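Local coordinates for ribonucleoside-diphosphate reductase small chain 2 (Saccharomyces cerevisiae, PDB 1JK0), which forms part of the small subunit of ribonucleotide reductase, which makes deoxyribonucleotides, and is required for proper folding of its partner RNR2 and for assembly with the large subunits, at residues Y175-G187 / R220-L234. Residues are numbered along the deposited sequence; the frame is centred on the assembly and turned at random.
Sequences YAERLVAFAAKEG and RGAYTDFSCLLFAHL
L179 and A183 lie against S227 and T224 where two helices of the all-helical, ferritin-like ribonucleotide reductase small-chain fold pack antiparallel: the short axes run at 168° with a closest approach of 8.5 Å. The backbones come nearest toward the end of 175-187, where the CA atoms of A183 and T224 are 4.9 Å apart. Here T224 turns CG2 anti to its own N (OG1 at chi1 -59°), which sets that methyl 3.6 Å from A183 CB while OG1 donates to R220 O at 2.9 Å, with OG1 lying out of the R220 carbonyl plane. Toward the start of 175-187 the packing is apolar. L179 sends CD2 across L230 at about a right angle, with CB of L230 3.9 Å away. L234 CD1 meets the Y175 ring at its edge, in plane, while L234 CD2 packs against A176 CB. F231 CE1 touches both A176 CB and V180 CG2, and its ring is also edge-to-face with F289. At the other end E186 crosses R220 at about a right angle, carboxylate and guanidinium planes 56° apart; the R220 side chain lies near the predicted active-site residue Y131. R220 NE forms a salt bridge with E124; its ion pair with E186 is long, as E186 OE2 sits 3.7 Å from R220 NE, well out of the guanidinium plane.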
loop_
_atom_site.group_PDB
_atom_site.type_symbol
_atom_site.label_atom_id
_atom_site.label_comp_id
_atom_site.label_asym_id
_atom_site.label_seq_id
_atom_site.Cartn_x
_atom_site.Cartn_y
_atom_site.Cartn_z
ATOM N N TYR B 175 -5.060 13.978 -19.429
ATOM C CA TYR B 175 -5.392 12.751 -18.706
ATOM C C TYR B 175 -5.963 11.654 -19.594
ATOM O O TYR B 175 -5.514 10.502 -19.549
ATOM C CB TYR B 175 -6.379 13.057 -17.582
ATOM C CG TYR B 175 -6.759 11.843 -16.770
ATOM C CD1 TYR B 175 -5.796 11.127 -16.068
ATOM C CD2 TYR B 175 -8.079 11.396 -16.718
ATOM C CE1 TYR B 175 -6.132 9.997 -15.339
ATOM C CE2 TYR B 175 -8.426 10.269 -15.989
ATOM C CZ TYR B 175 -7.445 9.574 -15.301
ATOM O OH TYR B 175 -7.775 8.459 -14.572
ATOM N N ALA B 176 -6.959 12.009 -20.397
ATOM C CA ALA B 176 -7.569 11.036 -21.284
ATOM C C ALA B 176 -6.493 10.431 -22.168
ATOM O O ALA B 176 -6.477 9.225 -22.388
ATOM C CB ALA B 176 -8.634 11.694 -22.130
ATOM N N GLU B 177 -5.594 11.275 -22.670
ATOM C CA GLU B 177 -4.511 10.806 -23.520
ATOM C C GLU B 177 -3.618 9.823 -22.774
ATOM O O GLU B 177 -3.456 8.670 -23.204
ATOM C CB GLU B 177 -3.687 11.987 -24.027
ATOM C CG GLU B 177 -4.362 12.741 -25.162
ATOM C CD GLU B 177 -3.618 14.000 -25.568
ATOM O OE1 GLU B 177 -4.105 14.692 -26.487
ATOM O OE2 GLU B 177 -2.559 14.297 -24.966
ATOM N N ARG B 178 -3.050 10.272 -21.656
ATOM C CA ARG B 178 -2.180 9.424 -20.846
ATOM C C ARG B 178 -2.859 8.088 -20.568
ATOM O O ARG B 178 -2.198 7.061 -20.449
ATOM C CB ARG B 178 -1.856 10.097 -19.513
ATOM C CG ARG B 178 -1.270 11.489 -19.629
ATOM C CD ARG B 178 -0.562 11.889 -18.343
ATOM N NE ARG B 178 -1.440 12.461 -17.324
ATOM C CZ ARG B 178 -1.917 13.698 -17.369
ATOM N NH1 ARG B 178 -1.606 14.486 -18.385
ATOM N NH2 ARG B 178 -2.680 14.158 -16.387
ATOM N N LEU B 179 -4.181 8.102 -20.453
ATOM C CA LEU B 179 -4.907 6.868 -20.202
ATOM C C LEU B 179 -4.765 5.936 -21.400
ATOM O O LEU B 179 -4.343 4.793 -21.253
ATOM C CB LEU B 179 -6.382 7.177 -19.929
ATOM C CG LEU B 179 -6.982 6.752 -18.586
ATOM C CD1 LEU B 179 -5.959 6.790 -17.464
ATOM C CD2 LEU B 179 -8.133 7.673 -18.287
ATOM N N VAL B 180 -5.093 6.428 -22.591
ATOM C CA VAL B 180 -4.991 5.608 -23.799
ATOM C C VAL B 180 -3.567 5.047 -23.970
ATOM O O VAL B 180 -3.385 3.874 -24.297
ATOM C CB VAL B 180 -5.395 6.417 -25.056
ATOM C CG1 VAL B 180 -5.334 5.527 -26.283
ATOM C CG2 VAL B 180 -6.803 6.973 -24.886
ATOM N N ALA B 181 -2.561 5.882 -23.734
ATOM C CA ALA B 181 -1.173 5.439 -23.843
ATOM C C ALA B 181 -0.911 4.328 -22.835
ATOM O O ALA B 181 -0.343 3.284 -23.169
ATOM C CB ALA B 181 -0.228 6.598 -23.578
ATOM N N PHE B 182 -1.325 4.567 -21.597
ATOM C CA PHE B 182 -1.136 3.600 -20.527
ATOM C C PHE B 182 -1.667 2.223 -20.937
ATOM O O PHE B 182 -1.005 1.208 -20.718
ATOM C CB PHE B 182 -1.838 4.084 -19.251
ATOM C CG PHE B 182 -1.432 3.333 -18.017
ATOM C CD1 PHE B 182 -2.363 3.045 -17.026
ATOM C CD2 PHE B 182 -0.108 2.918 -17.837
ATOM C CE1 PHE B 182 -1.985 2.351 -15.872
ATOM C CE2 PHE B 182 0.280 2.225 -16.688
ATOM C CZ PHE B 182 -0.660 1.941 -15.703
ATOM N N ALA B 183 -2.851 2.193 -21.547
ATOM C CA ALA B 183 -3.448 0.933 -21.991
ATOM C C ALA B 183 -2.619 0.280 -23.090
ATOM O O ALA B 183 -2.524 -0.949 -23.165
ATOM C CB ALA B 183 -4.866 1.161 -22.486
ATOM N N ALA B 184 -2.047 1.112 -23.959
ATOM C CA ALA B 184 -1.198 0.625 -25.036
ATOM C C ALA B 184 -0.071 -0.113 -24.347
ATOM O O ALA B 184 0.182 -1.278 -24.629
ATOM C CB ALA B 184 -0.639 1.794 -25.841
ATOM N N LYS B 185 0.580 0.583 -23.419
ATOM C CA LYS B 185 1.694 0.020 -22.660
ATOM C C LYS B 185 1.321 -1.195 -21.817
ATOM O O LYS B 185 2.187 -1.983 -21.417
ATOM C CB LYS B 185 2.303 1.057 -21.714
ATOM C CG LYS B 185 3.471 0.456 -20.956
ATOM C CD LYS B 185 3.914 1.244 -19.755
ATOM C CE LYS B 185 4.889 0.410 -18.944
ATOM N NZ LYS B 185 4.308 -0.932 -18.612
ATOM N N GLU B 186 0.034 -1.345 -21.542
ATOM C CA GLU B 186 -0.427 -2.443 -20.718
ATOM C C GLU B 186 -0.930 -3.630 -21.528
ATOM O O GLU B 186 -0.609 -4.778 -21.224
ATOM C CB GLU B 186 -1.541 -1.939 -19.802
ATOM C CG GLU B 186 -1.678 -2.713 -18.526
ATOM C CD GLU B 186 -0.422 -2.629 -17.689
ATOM O OE1 GLU B 186 -0.029 -1.494 -17.330
ATOM O OE2 GLU B 186 0.168 -3.696 -17.400
ATOM N N GLY B 187 -1.720 -3.342 -22.561
ATOM C CA GLY B 187 -2.293 -4.399 -23.377
ATOM C C GLY B 187 -1.678 -4.616 -24.742
ATOM O O GLY B 187 -1.505 -5.757 -25.165
ATOM N N ARG B 220 -3.161 -8.679 -16.815
ATOM C CA ARG B 220 -2.699 -7.571 -17.642
ATOM C C ARG B 220 -3.885 -7.078 -18.460
ATOM O O ARG B 220 -4.039 -5.883 -18.705
ATOM C CB ARG B 220 -1.542 -8.028 -18.537
ATOM C CG ARG B 220 -0.215 -8.231 -17.793
ATOM C CD ARG B 220 0.339 -6.897 -17.321
ATOM N NE ARG B 220 1.492 -7.006 -16.425
ATOM C CZ ARG B 220 2.647 -7.601 -16.724
ATOM N NH1 ARG B 220 3.623 -7.628 -15.828
ATOM N NH2 ARG B 220 2.826 -8.180 -17.902
ATOM N N GLY B 221 -4.736 -8.013 -18.856
ATOM C CA GLY B 221 -5.907 -7.647 -19.618
ATOM C C GLY B 221 -6.781 -6.755 -18.774
ATOM O O GLY B 221 -7.211 -5.692 -19.233
ATOM N N ALA B 222 -7.043 -7.186 -17.535
ATOM C CA ALA B 222 -7.866 -6.415 -16.605
ATOM C C ALA B 222 -7.240 -5.054 -16.356
ATOM O O ALA B 222 -7.926 -4.040 -16.419
ATOM C CB ALA B 222 -8.018 -7.147 -15.291
ATOM N N TYR B 223 -5.941 -5.015 -16.074
ATOM C CA TYR B 223 -5.296 -3.727 -15.832
ATOM C C TYR B 223 -5.458 -2.811 -17.054
ATOM O O TYR B 223 -5.502 -1.587 -16.904
ATOM C CB TYR B 223 -3.801 -3.893 -15.495
ATOM C CG TYR B 223 -3.490 -4.797 -14.319
ATOM C CD1 TYR B 223 -2.277 -5.477 -14.257
ATOM C CD2 TYR B 223 -4.406 -5.003 -13.290
ATOM C CE1 TYR B 223 -1.984 -6.340 -13.215
ATOM C CE2 TYR B 223 -4.119 -5.863 -12.239
ATOM C CZ TYR B 223 -2.909 -6.531 -12.214
ATOM O OH TYR B 223 -2.614 -7.426 -11.214
ATOM N N THR B 224 -5.543 -3.381 -18.259
ATOM C CA THR B 224 -5.708 -2.549 -19.455
ATOM C C THR B 224 -7.149 -2.059 -19.501
ATOM O O THR B 224 -7.406 -0.876 -19.727
ATOM C CB THR B 224 -5.375 -3.315 -20.772
ATOM O OG1 THR B 224 -4.020 -3.783 -20.740
ATOM C CG2 THR B 224 -5.517 -2.382 -21.979
ATOM N N ASP B 225 -8.084 -2.974 -19.270
ATOM C CA ASP B 225 -9.503 -2.630 -19.244
ATOM C C ASP B 225 -9.770 -1.506 -18.271
ATOM O O ASP B 225 -10.518 -0.589 -18.570
ATOM C CB ASP B 225 -10.356 -3.812 -18.804
ATOM C CG ASP B 225 -11.008 -4.519 -19.956
ATOM O OD1 ASP B 225 -11.336 -3.832 -20.953
ATOM O OD2 ASP B 225 -11.212 -5.752 -19.856
ATOM N N PHE B 226 -9.173 -1.591 -17.090
ATOM C CA PHE B 226 -9.403 -0.572 -16.082
ATOM C C PHE B 226 -9.196 0.811 -16.665
ATOM O O PHE B 226 -9.918 1.746 -16.314
ATOM C CB PHE B 226 -8.498 -0.764 -14.859
ATOM C CG PHE B 226 -8.854 0.133 -13.715
ATOM C CD1 PHE B 226 -10.096 0.029 -13.095
ATOM C CD2 PHE B 226 -7.983 1.128 -13.297
ATOM C CE1 PHE B 226 -10.472 0.905 -12.083
ATOM C CE2 PHE B 226 -8.344 2.013 -12.287
ATOM C CZ PHE B 226 -9.599 1.897 -11.678
ATOM N N SER B 227 -8.223 0.957 -17.558
ATOM C CA SER B 227 -7.991 2.268 -18.146
ATOM C C SER B 227 -9.062 2.573 -19.188
ATOM O O SER B 227 -9.378 3.731 -19.444
ATOM C CB SER B 227 -6.586 2.348 -18.738
ATOM O OG SER B 227 -5.612 2.226 -17.705
ATOM N N CYS B 228 -9.640 1.533 -19.783
ATOM C CA CYS B 228 -10.708 1.739 -20.751
ATOM C C CYS B 228 -11.964 2.103 -19.975
ATOM O O CYS B 228 -12.834 2.807 -20.473
ATOM C CB CYS B 228 -10.944 0.478 -21.575
ATOM S SG CYS B 228 -9.691 0.223 -22.841
ATOM N N LEU B 229 -12.043 1.613 -18.744
ATOM C CA LEU B 229 -13.171 1.901 -17.877
ATOM C C LEU B 229 -13.091 3.339 -17.373
ATOM O O LEU B 229 -14.104 4.029 -17.304
ATOM C CB LEU B 229 -13.185 0.950 -16.687
ATOM C CG LEU B 229 -14.148 1.370 -15.580
ATOM C CD1 LEU B 229 -15.541 1.494 -16.145
ATOM C CD2 LEU B 229 -14.102 0.357 -14.458
ATOM N N LEU B 230 -11.898 3.789 -16.999
ATOM C CA LEU B 230 -11.758 5.161 -16.528
ATOM C C LEU B 230 -12.075 6.068 -17.703
ATOM O O LEU B 230 -12.996 6.889 -17.645
ATOM C CB LEU B 230 -10.340 5.426 -16.024
ATOM C CG LEU B 230 -9.997 4.647 -14.753
ATOM C CD1 LEU B 230 -8.592 4.983 -14.316
ATOM C CD2 LEU B 230 -11.000 4.988 -13.658
ATOM N N PHE B 231 -11.315 5.897 -18.778
ATOM C CA PHE B 231 -11.519 6.686 -19.980
ATOM C C PHE B 231 -13.021 6.817 -20.258
ATOM O O PHE B 231 -13.550 7.923 -20.378
ATOM C CB PHE B 231 -10.843 6.013 -21.173
ATOM C CG PHE B 231 -10.875 6.839 -22.427
ATOM C CD1 PHE B 231 -9.959 7.871 -22.618
ATOM C CD2 PHE B 231 -11.839 6.606 -23.399
ATOM C CE1 PHE B 231 -10.003 8.656 -23.760
ATOM C CE2 PHE B 231 -11.896 7.384 -24.544
ATOM C CZ PHE B 231 -10.978 8.412 -24.728
ATOM N N ALA B 232 -13.702 5.681 -20.340
ATOM C CA ALA B 232 -15.132 5.672 -20.610
ATOM C C ALA B 232 -15.903 6.661 -19.754
ATOM O O ALA B 232 -16.873 7.254 -20.206
ATOM C CB ALA B 232 -15.682 4.284 -20.403
ATOM N N HIS B 233 -15.474 6.857 -18.518
ATOM C CA HIS B 233 -16.182 7.776 -17.642
ATOM C C HIS B 233 -15.737 9.224 -17.756
ATOM O O HIS B 233 -16.146 10.072 -16.972
ATOM C CB HIS B 233 -16.079 7.284 -16.198
ATOM C CG HIS B 233 -16.740 5.961 -15.982
ATOM N ND1 HIS B 233 -17.449 5.321 -16.977
ATOM C CD2 HIS B 233 -16.793 5.149 -14.902
ATOM C CE1 HIS B 233 -17.909 4.172 -16.521
ATOM N NE2 HIS B 233 -17.525 4.043 -15.263
ATOM N N LEU B 234 -14.906 9.511 -18.745
ATOM C CA LEU B 234 -14.427 10.864 -18.953
ATOM C C LEU B 234 -15.457 11.628 -19.776
ATOM O O LEU B 234 -15.887 11.160 -20.832
ATOM C CB LEU B 234 -13.084 10.822 -19.673
ATOM C CG LEU B 234 -11.879 11.442 -18.964
ATOM C CD1 LEU B 234 -11.924 11.210 -17.456
ATOM C CD2 LEU B 234 -10.634 10.846 -19.576
#